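Local coordinates for protein fiber KNOB domain (Avirulent turkey hemorrhagic enteritis virus, PDB 4D63) that forms the trimeric head of the viral fibre and binds sialic acid, probably serving in attachment to host-cell receptors, at residues I78-N83 and S178-T183; G121-S126 and G156-I161; E125-P130 and F182-G187. All blocks are in the same frame, centred on the assembly; numbering follows the deposited sequence.

Contact 1: residues I78-N83 and S178-T183; sequences IQFIDN and SVMLFT
I78 and F182 form a hydrogen-bonded antiparallel pair that joins the last part of strand 75-80 to the start of strand 181-185. I78 N donates a hydrogen bond to F182 O at 2.9 Å, and F182 N donates one to I78 O at 2.8 Å. Q79 and L181 follow as a non-hydrogen-bonded pair, and F80 N to M180 O (3.0 Å) adds a backbone bond just before the regular strand begins at L181.

Beyond it the two chains part, and N83 bridges the gap. With CG between its backbone N and carbonyl carbon (chi1 69°), its amide turns toward the other chain, where ND2 reaches S178 O at 2.8 Å from above the carbonyl plane. A water links them, donating to F80 O and N83 OD1 and accepting from M180 N at 2.7 Å, where the backbones no longer meet directly.

On the buried apolar face a flexible methionine packs on one of two rigid rings. M180 bends at its last torsion (chi3 -58°) and lays CE over one face of the F80 ring, 4.0 Å from its centroid, a CH-pi contact; SD stands farther above that face, 5.5 Å from the centroid, a Met-aromatic pair. F80 CE1 meets F182 CE1 at 3.5 Å, rim to rim, with the ring planes 69° apart. Elsewhere the extended Q79 chain lies across V179 and L181.

I98 of strand 98-101 and I129 of strand 129-137 pack on this apolar cluster, strand 64-71 flanks strand 75-80, and P127 and L185 of the second subunit pack against L181 and Q79.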
loop_
_atom_site.group_PDB
_atom_site.type_symbol
_atom_site.label_atom_id
_atom_site.label_comp_id
_atom_site.label_asym_id
_atom_site.label_seq_id
_atom_site.Cartn_x
_atom_site.Cartn_y
_atom_site.Cartn_z
ATOM N N ILE A 78 -5.117 2.598 12.810
ATOM C CA ILE A 78 -4.011 2.498 13.749
ATOM C C ILE A 78 -2.671 2.756 13.050
ATOM O O ILE A 78 -2.329 2.081 12.073
ATOM C CB ILE A 78 -4.002 1.121 14.455
ATOM C CG1 ILE A 78 -2.728 0.932 15.292
ATOM C CG2 ILE A 78 -4.145 -0.028 13.474
ATOM C CD1 ILE A 78 -2.885 -0.092 16.406
ATOM N N GLN A 79 -1.916 3.711 13.581
ATOM C CA GLN A 79 -0.621 4.045 13.064
ATOM C C GLN A 79 0.473 3.735 14.061
ATOM O O GLN A 79 0.392 4.169 15.199
ATOM C CB GLN A 79 -0.551 5.525 12.712
ATOM C CG GLN A 79 0.674 5.889 11.887
ATOM C CD GLN A 79 0.778 7.371 11.596
ATOM O OE1 GLN A 79 -0.152 7.992 11.138
ATOM N NE2 GLN A 79 1.938 7.926 11.826
ATOM N N PHE A 80 1.523 3.032 13.605
ATOM C CA PHE A 80 2.737 2.851 14.402
ATOM C C PHE A 80 3.566 4.113 14.332
ATOM O O PHE A 80 3.796 4.641 13.246
ATOM C CB PHE A 80 3.523 1.630 13.934
ATOM C CG PHE A 80 2.850 0.333 14.257
ATOM C CD1 PHE A 80 1.697 -0.065 13.563
ATOM C CD2 PHE A 80 3.343 -0.493 15.249
ATOM C CE1 PHE A 80 1.053 -1.261 13.856
ATOM C CE2 PHE A 80 2.684 -1.678 15.568
ATOM C CZ PHE A 80 1.553 -2.067 14.868
ATOM N N ILE A 81 4.022 4.590 15.499
ATOM C CA ILE A 81 4.629 5.917 15.621
ATOM C C ILE A 81 6.108 5.972 16.044
ATOM O O ILE A 81 6.669 7.067 16.121
ATOM C CB ILE A 81 3.811 6.863 16.562
ATOM C CG1 ILE A 81 3.869 6.364 18.021
ATOM C CG2 ILE A 81 2.375 7.015 16.056
ATOM C CD1 ILE A 81 3.240 7.288 19.036
ATOM N N ASP A 82 6.746 4.835 16.311
ATOM C CA ASP A 82 8.176 4.836 16.666
ATOM C C ASP A 82 9.131 5.299 15.549
ATOM O O ASP A 82 10.226 5.774 15.845
ATOM C CB ASP A 82 8.607 3.444 17.136
ATOM C CG ASP A 82 7.997 3.074 18.487
ATOM O OD1 ASP A 82 7.944 3.974 19.354
ATOM O OD2 ASP A 82 7.560 1.903 18.672
ATOM N N ASN A 83 8.739 5.160 14.284
ATOM C CA ASN A 83 9.687 5.383 13.190
ATOM C C ASN A 83 9.163 6.385 12.169
ATOM O O ASN A 83 9.325 6.197 10.964
ATOM C CB ASN A 83 10.016 4.063 12.482
ATOM C CG ASN A 83 8.825 3.513 11.704
ATOM O OD1 ASN A 83 7.670 3.729 12.093
ATOM N ND2 ASN A 83 9.094 2.823 10.596
ATOM N N SER A 178 9.271 1.996 6.692
ATOM C CA SER A 178 8.042 2.668 6.311
ATOM C C SER A 178 7.236 3.081 7.535
ATOM O O SER A 178 7.241 2.373 8.527
ATOM C CB SER A 178 7.137 1.648 5.584
ATOM O OG SER A 178 7.298 1.723 4.202
ATOM N N VAL A 179 6.467 4.163 7.410
ATOM C CA VAL A 179 5.456 4.520 8.399
ATOM C C VAL A 179 4.167 3.737 8.106
ATOM O O VAL A 179 3.520 3.924 7.050
ATOM C CB VAL A 179 5.148 6.038 8.390
ATOM C CG1 VAL A 179 4.129 6.369 9.482
ATOM C CG2 VAL A 179 6.419 6.827 8.600
ATOM N N MET A 180 3.818 2.855 9.029
ATOM C CA MET A 180 2.716 1.914 8.866
ATOM C C MET A 180 1.439 2.476 9.444
ATOM O O MET A 180 1.397 2.832 10.606
ATOM C CB MET A 180 3.006 0.605 9.611
ATOM C CG MET A 180 4.175 -0.177 8.996
ATOM S SD MET A 180 4.310 -1.873 9.598
ATOM C CE MET A 180 4.474 -1.559 11.355
ATOM N N LEU A 181 0.383 2.475 8.649
ATOM C CA LEU A 181 -0.958 2.739 9.161
ATOM C C LEU A 181 -1.935 1.716 8.565
ATOM O O LEU A 181 -1.939 1.476 7.368
ATOM C CB LEU A 181 -1.397 4.175 8.832
ATOM C CG LEU A 181 -2.855 4.528 9.196
ATOM C CD1 LEU A 181 -2.925 6.004 9.566
ATOM C CD2 LEU A 181 -3.826 4.196 8.057
ATOM N N PHE A 182 -2.741 1.115 9.430
ATOM C CA PHE A 182 -3.717 0.149 9.038
ATOM C C PHE A 182 -5.086 0.748 9.221
ATOM O O PHE A 182 -5.404 1.234 10.316
ATOM C CB PHE A 182 -3.617 -1.112 9.924
ATOM C CG PHE A 182 -2.277 -1.807 9.869
ATOM C CD1 PHE A 182 -1.225 -1.378 10.649
ATOM C CD2 PHE A 182 -2.077 -2.898 9.021
ATOM C CE1 PHE A 182 -0.008 -2.032 10.591
ATOM C CE2 PHE A 182 -0.876 -3.535 8.971
ATOM C CZ PHE A 182 0.162 -3.098 9.746
ATOM N N THR A 183 -5.902 0.675 8.183
ATOM C CA THR A 183 -7.335 0.906 8.303
ATOM C C THR A 183 -8.022 -0.478 8.422
ATOM O O THR A 183 -7.851 -1.319 7.552
ATOM C CB THR A 183 -7.899 1.662 7.100
ATOM O OG1 THR A 183 -7.266 2.954 6.987
ATOM C CG2 THR A 183 -9.439 1.814 7.254
HETATM O O HOH W 1 5.179 3.032 11.355
#

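Contact 2: residues G121-S126 and G156-I161; sequences GVRVES and GNPHMI. With SIA (N-acetyl-alpha-neuraminic acid), chain B.
V122 and P158 make the close-packed half of this contact: P158 CB rests 3.6 Å from V122 O, with P158 CG just behind. A proline fits here, since its compact apolar ring lies against the loop backbone and has no polar end to bury. V122 turns its own side chain away toward L76 and I78 of strand 75-80.

The other half is looser and reaches the surface. R123, exposed and extended from CG to NE, brings its guanidinium edge to G156 O. NE is modelled so close to G156 O that the length is doubtful, while NH2 adds a weak bond to the same G156 O at 2.8 Å with a bent angle of 126°. G156 has a positive phi (65°), readily adopted without a side chain, at the turn leading into strand 157-163.

Here loop and turn form part of the sialic acid site. E125 bends at chi2 (-57°), carrying its carboxylate to the sugar, where O4 of the N-acetylneuraminic acid donates to E125 OE2 at 3.0 Å. The sugar's acetyl methyl C11 sits 3.1 Å from E125 OE1, so both ends of the carboxylate lie against the ligand. R150, T152 and the backbone N of V153 bind this carboxylate, fixing its rotation; R150 would also help to balance its charge. G156 N points almost straight at the sugar's carboxylate oxygen O1A, but the bond is long and weak at 3.4 Å. K154 and N155 also bind the sugar, as does M87 O of the third subunit, which places the site at a subunit boundary.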
loop_
_atom_site.group_PDB
_atom_site.type_symbol
_atom_site.label_atom_id
_atom_site.label_comp_id
_atom_site.label_asym_id
_atom_site.label_seq_id
_atom_site.Cartn_x
_atom_site.Cartn_y
_atom_site.Cartn_z
ATOM N N GLY A 121 -2.141 -4.017 23.523
ATOM C CA GLY A 121 -2.634 -3.353 22.327
ATOM C C GLY A 121 -4.016 -3.827 21.931
ATOM O O GLY A 121 -4.771 -4.305 22.779
ATOM N N VAL A 122 -4.320 -3.736 20.635
ATOM C CA VAL A 122 -5.639 -4.089 20.107
ATOM C C VAL A 122 -5.624 -5.412 19.370
ATOM O O VAL A 122 -4.559 -5.921 19.019
ATOM C CB VAL A 122 -6.220 -2.968 19.226
ATOM C CG1 VAL A 122 -6.268 -1.671 20.019
ATOM C CG2 VAL A 122 -5.429 -2.762 17.935
ATOM N N ARG A 123 -6.825 -5.965 19.174
ATOM C CA ARG A 123 -7.042 -7.280 18.559
ATOM C C ARG A 123 -7.846 -7.081 17.302
ATOM O O ARG A 123 -9.077 -6.917 17.370
ATOM C CB ARG A 123 -7.810 -8.214 19.493
ATOM C CG ARG A 123 -7.062 -8.522 20.768
ATOM C CD ARG A 123 -7.722 -9.604 21.618
ATOM N NE ARG A 123 -6.710 -10.239 22.476
ATOM C CZ ARG A 123 -6.301 -9.802 23.674
ATOM N NH1 ARG A 123 -6.832 -8.715 24.221
ATOM N NH2 ARG A 123 -5.348 -10.480 24.334
ATOM N N VAL A 124 -7.131 -7.067 16.169
ATOM C CA VAL A 124 -7.710 -6.770 14.853
ATOM C C VAL A 124 -7.220 -7.747 13.814
ATOM O O VAL A 124 -6.094 -8.230 13.876
ATOM C CB VAL A 124 -7.349 -5.365 14.324
ATOM C CG1 VAL A 124 -8.012 -4.287 15.146
ATOM C CG2 VAL A 124 -5.847 -5.123 14.297
ATOM N N GLU A 125 -8.098 -8.032 12.869
ATOM C CA GLU A 125 -7.739 -8.690 11.642
ATOM C C GLU A 125 -7.583 -7.572 10.584
ATOM O O GLU A 125 -8.574 -7.123 9.999
ATOM C CB GLU A 125 -8.843 -9.681 11.247
ATOM C CG GLU A 125 -8.964 -10.943 12.108
ATOM C CD GLU A 125 -7.686 -11.783 12.204
ATOM O OE1 GLU A 125 -6.877 -11.846 11.229
ATOM O OE2 GLU A 125 -7.492 -12.401 13.285
ATOM N N SER A 126 -6.361 -7.089 10.367
ATOM C CA SER A 126 -6.148 -5.936 9.495
ATOM C C SER A 126 -6.062 -6.347 8.007
ATOM O O SER A 126 -5.894 -7.540 7.670
ATOM C CB SER A 126 -4.841 -5.237 9.864
ATOM O OG SER A 126 -3.741 -5.962 9.352
ATOM N N GLY A 156 -6.585 -15.633 20.999
ATOM C CA GLY A 156 -6.817 -14.349 21.634
ATOM C C GLY A 156 -5.633 -13.410 21.682
ATOM O O GLY A 156 -5.711 -12.372 22.346
ATOM N N ASN A 157 -4.538 -13.738 20.992
ATOM C CA ASN A 157 -3.365 -12.881 21.006
ATOM C C ASN A 157 -3.111 -12.211 19.643
ATOM O O ASN A 157 -3.255 -12.857 18.587
ATOM C CB ASN A 157 -2.124 -13.681 21.427
ATOM C CG ASN A 157 -2.130 -14.022 22.898
ATOM O OD1 ASN A 157 -2.529 -15.133 23.284
ATOM N ND2 ASN A 157 -1.712 -13.066 23.735
ATOM N N PRO A 158 -2.717 -10.928 19.669
ATOM C CA PRO A 158 -2.331 -10.290 18.426
ATOM C C PRO A 158 -0.944 -10.737 17.933
ATOM O O PRO A 158 -0.037 -10.944 18.716
ATOM C CB PRO A 158 -2.360 -8.799 18.761
ATOM C CG PRO A 158 -2.141 -8.723 20.233
ATOM C CD PRO A 158 -2.663 -10.003 20.821
ATOM N N HIS A 159 -0.830 -10.916 16.624
ATOM C CA HIS A 159 0.415 -11.217 15.995
ATOM C C HIS A 159 0.583 -10.340 14.767
ATOM O O HIS A 159 -0.365 -10.135 14.028
ATOM C CB HIS A 159 0.405 -12.650 15.534
ATOM C CG HIS A 159 0.352 -13.653 16.640
ATOM N ND1 HIS A 159 -0.771 -13.866 17.402
ATOM C CD2 HIS A 159 1.264 -14.556 17.060
ATOM C CE1 HIS A 159 -0.541 -14.836 18.266
ATOM N NE2 HIS A 159 0.690 -15.270 18.080
ATOM N N MET A 160 1.812 -9.893 14.534
ATOM C CA MET A 160 2.193 -9.190 13.305
ATOM C C MET A 160 2.799 -10.193 12.340
ATOM O O MET A 160 3.718 -10.911 12.682
ATOM C CB MET A 160 3.219 -8.081 13.594
ATOM C CG MET A 160 3.548 -7.236 12.378
ATOM S SD MET A 160 4.707 -5.939 12.795
ATOM C CE MET A 160 3.601 -4.885 13.716
ATOM N N ILE A 161 2.246 -10.245 11.139
ATOM C CA ILE A 161 2.694 -11.161 10.100
ATOM C C ILE A 161 3.515 -10.341 9.112
ATOM O O ILE A 161 3.026 -9.366 8.531
ATOM C CB ILE A 161 1.513 -11.811 9.355
ATOM C CG1 ILE A 161 0.471 -12.378 10.344
ATOM C CG2 ILE A 161 2.037 -12.883 8.397
ATOM C CD1 ILE A 161 0.980 -13.537 11.180
HETATM C C1 SIA B . -8.589 -17.503 17.564
HETATM C C2 SIA B . -9.787 -17.444 16.623
HETATM C C3 SIA B . -10.137 -15.989 16.249
HETATM C C4 SIA B . -9.181 -15.400 15.203
HETATM C C5 SIA B . -9.175 -16.320 13.992
HETATM C C6 SIA B . -8.681 -17.704 14.443
HETATM C C7 SIA B . -8.651 -18.755 13.333
HETATM C C8 SIA B . -8.497 -20.194 13.864
HETATM C C9 SIA B . -9.678 -21.098 13.495
HETATM C C10 SIA B . -8.871 -15.496 11.699
HETATM C C11 SIA B . -8.028 -14.710 10.719
HETATM N N5 SIA B . -8.398 -15.688 12.932
HETATM O O1A SIA B . -8.235 -16.449 18.143
HETATM O O1B SIA B . -8.005 -18.601 17.756
HETATM O O2 SIA B . -10.906 -18.100 17.263
HETATM O O4 SIA B . -9.556 -14.067 14.784
HETATM O O6 SIA B . -9.587 -18.202 15.427
HETATM O O7 SIA B . -9.875 -18.628 12.584
HETATM O O8 SIA B . -7.313 -20.825 13.363
HETATM O O9 SIA B . -9.660 -22.273 14.317
HETATM O O10 SIA B . -9.951 -15.926 11.365
#

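Contact 3: residues E125-P130 and F182-G187; sequences ESPTIP and FTCLIG. With SIA (N-acetyl-alpha-neuraminic acid), chain B.
The loop running from the sialic acid site into strand 129-137 lies along strand 181-185, and here I129 covers the ring of F182. No direct hydrogen bond joins the two segments. I129 CG1, placed between the backbone N and carbonyl carbon (chi1 70°), sends CD1 over one face of the ring, 4.0 Å from its centroid in a CH-pi contact. A branched aliphatic chain suits this place because CG1 and CG2 also meet the ring, CG1 lying 3.6 Å from F182 CE2.

Nearer the loop, S126 CB packs 3.7 Å from C184 SG; a small residue fits between ring and sulfur. Its OG donates to P127 O at 2.6 Å and also receives L151 N, so this buried hydroxyl both donates and accepts. P127 CD sits 3.0 Å from T183 O, and having no N-H, the proline cannot offer this carbonyl a backbone bond. Farther along, a water links the two backbones, donating to E125 O and accepting from L185 N at 2.9 Å.

Strand 142-154 runs beside this segment, with L151 bonded to S126 and V149 to I129, strand 75-80 pairs with strand 181-185, and L181 of the third subunit packs on P127 and T183.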
loop_
_atom_site.group_PDB
_atom_site.type_symbol
_atom_site.label_atom_id
_atom_site.label_comp_id
_atom_site.label_asym_id
_atom_site.label_seq_id
_atom_site.Cartn_x
_atom_site.Cartn_y
_atom_site.Cartn_z
ATOM N N GLU A 125 -8.098 -8.032 12.869
ATOM C CA GLU A 125 -7.739 -8.690 11.642
ATOM C C GLU A 125 -7.583 -7.572 10.584
ATOM O O GLU A 125 -8.574 -7.123 9.999
ATOM C CB GLU A 125 -8.843 -9.681 11.247
ATOM C CG GLU A 125 -8.964 -10.943 12.108
ATOM C CD GLU A 125 -7.686 -11.783 12.204
ATOM O OE1 GLU A 125 -6.877 -11.846 11.229
ATOM O OE2 GLU A 125 -7.492 -12.401 13.285
ATOM N N SER A 126 -6.361 -7.089 10.367
ATOM C CA SER A 126 -6.148 -5.936 9.495
ATOM C C SER A 126 -6.062 -6.347 8.007
ATOM O O SER A 126 -5.894 -7.540 7.670
ATOM C CB SER A 126 -4.841 -5.237 9.864
ATOM O OG SER A 126 -3.741 -5.962 9.352
ATOM N N PRO A 127 -6.136 -5.365 7.106
ATOM C CA PRO A 127 -5.700 -5.726 5.772
ATOM C C PRO A 127 -4.180 -5.789 5.741
ATOM O O PRO A 127 -3.493 -5.519 6.753
ATOM C CB PRO A 127 -6.241 -4.602 4.875
ATOM C CG PRO A 127 -6.842 -3.607 5.820
ATOM C CD PRO A 127 -6.387 -3.931 7.213
ATOM N N THR A 128 -3.687 -6.210 4.585
ATOM C CA THR A 128 -2.259 -6.313 4.308
ATOM C C THR A 128 -1.787 -4.986 3.795
ATOM O O THR A 128 -2.428 -4.402 2.906
ATOM C CB THR A 128 -1.958 -7.368 3.238
ATOM O OG1 THR A 128 -2.450 -8.672 3.657
ATOM C CG2 THR A 128 -0.485 -7.442 3.004
ATOM N N ILE A 129 -0.676 -4.505 4.368
ATOM C CA ILE A 129 -0.004 -3.317 3.863
ATOM C C ILE A 129 1.396 -3.638 3.410
ATOM O O ILE A 129 2.110 -4.384 4.070
ATOM C CB ILE A 129 -0.012 -2.098 4.859
ATOM C CG1 ILE A 129 0.859 -2.319 6.065
ATOM C CG2 ILE A 129 -1.432 -1.794 5.322
ATOM C CD1 ILE A 129 1.095 -1.033 6.811
ATOM N N PRO A 130 1.794 -3.095 2.235
ATOM C CA PRO A 130 3.179 -3.226 1.837
ATOM C C PRO A 130 4.070 -2.164 2.490
ATOM O O PRO A 130 3.630 -1.036 2.719
ATOM C CB PRO A 130 3.136 -3.054 0.317
ATOM C CG PRO A 130 1.690 -2.880 -0.053
ATOM C CD PRO A 130 0.970 -2.480 1.176
ATOM N N PHE A 182 -2.741 1.115 9.430
ATOM C CA PHE A 182 -3.717 0.149 9.038
ATOM C C PHE A 182 -5.086 0.748 9.221
ATOM O O PHE A 182 -5.404 1.234 10.316
ATOM C CB PHE A 182 -3.617 -1.112 9.924
ATOM C CG PHE A 182 -2.277 -1.807 9.869
ATOM C CD1 PHE A 182 -1.225 -1.378 10.649
ATOM C CD2 PHE A 182 -2.077 -2.898 9.021
ATOM C CE1 PHE A 182 -0.008 -2.032 10.591
ATOM C CE2 PHE A 182 -0.876 -3.535 8.971
ATOM C CZ PHE A 182 0.162 -3.098 9.746
ATOM N N THR A 183 -5.902 0.675 8.183
ATOM C CA THR A 183 -7.335 0.906 8.303
ATOM C C THR A 183 -8.022 -0.478 8.422
ATOM O O THR A 183 -7.851 -1.319 7.552
ATOM C CB THR A 183 -7.899 1.662 7.100
ATOM O OG1 THR A 183 -7.266 2.954 6.987
ATOM C CG2 THR A 183 -9.439 1.814 7.254
ATOM N N CYS A 184 -8.764 -0.709 9.513
ATOM C CA CYS A 184 -9.346 -2.009 9.817
ATOM C C CYS A 184 -10.873 -1.940 9.956
ATOM O O CYS A 184 -11.404 -0.952 10.477
ATOM C CB CYS A 184 -8.764 -2.520 11.111
ATOM S SG CYS A 184 -6.976 -2.468 11.152
ATOM N N LEU A 185 -11.558 -2.982 9.492
ATOM C CA LEU A 185 -12.989 -3.160 9.745
ATOM C C LEU A 185 -13.211 -4.106 10.916
ATOM O O LEU A 185 -12.698 -5.223 10.932
ATOM C CB LEU A 185 -13.718 -3.716 8.524
ATOM C CG LEU A 185 -13.877 -2.724 7.375
ATOM C CD1 LEU A 185 -14.828 -3.293 6.336
ATOM C CD2 LEU A 185 -14.381 -1.381 7.872
ATOM N N ILE A 186 -13.976 -3.636 11.896
ATOM C CA ILE A 186 -14.365 -4.431 13.044
ATOM C C ILE A 186 -15.769 -4.994 12.811
ATOM O O ILE A 186 -16.667 -4.251 12.417
ATOM C CB ILE A 186 -14.355 -3.577 14.319
ATOM C CG1 ILE A 186 -13.019 -2.839 14.451
ATOM C CG2 ILE A 186 -14.642 -4.444 15.544
ATOM C CD1 ILE A 186 -11.799 -3.706 14.213
ATOM N N GLY A 187 -15.929 -6.307 13.021
ATOM C CA GLY A 187 -17.242 -6.988 12.964
ATOM C C GLY A 187 -18.058 -6.882 11.674
ATOM O O GLY A 187 -19.040 -6.125 11.596
ATOM O OXT GLY A 187 -17.779 -7.567 10.688
HETATM C C1 SIA B . -8.589 -17.503 17.564
HETATM C C2 SIA B . -9.787 -17.444 16.623
HETATM C C3 SIA B . -10.137 -15.989 16.249
HETATM C C4 SIA B . -9.181 -15.400 15.203
HETATM C C5 SIA B . -9.175 -16.320 13.992
HETATM C C6 SIA B . -8.681 -17.704 14.443
HETATM C C7 SIA B . -8.651 -18.755 13.333
HETATM C C8 SIA B . -8.497 -20.194 13.864
HETATM C C9 SIA B . -9.678 -21.098 13.495
HETATM C C10 SIA B . -8.871 -15.496 11.699
HETATM C C11 SIA B . -8.028 -14.710 10.719
HETATM N N5 SIA B . -8.398 -15.688 12.932
HETATM O O1A SIA B . -8.235 -16.449 18.143
HETATM O O1B SIA B . -8.005 -18.601 17.756
HETATM O O2 SIA B . -10.906 -18.100 17.263
HETATM O O4 SIA B . -9.556 -14.067 14.784
HETATM O O6 SIA B . -9.587 -18.202 15.427
HETATM O O7 SIA B . -9.875 -18.628 12.584
HETATM O O8 SIA B . -7.313 -20.825 13.363
HETATM O O9 SIA B . -9.660 -22.273 14.317
HETATM O O10 SIA B . -9.951 -15.926 11.365
HETATM O O HOH W 2 -9.732 -4.987 8.541
#

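In the fold
All three contacts reach the same antiparallel sheet, with centres 10 to 14 Å apart. Contact 1 spans most of the chain, from strand 75-80 to strand 181-185, and contact 2 falls within that span. Contact 3 starts in the same loop as contact 2 and ends on the same final strand as contact 1, sharing E125 and S126 with one and F182 and T183 with the other. Packing of M160 on F80 and M180 further joins contacts 1 and 2. The segment 121-130, a loop that runs into strand 129-137, thus connects the sialic acid site, which contacts 2 and 3 share through E125, to the buried core and the trimer interface.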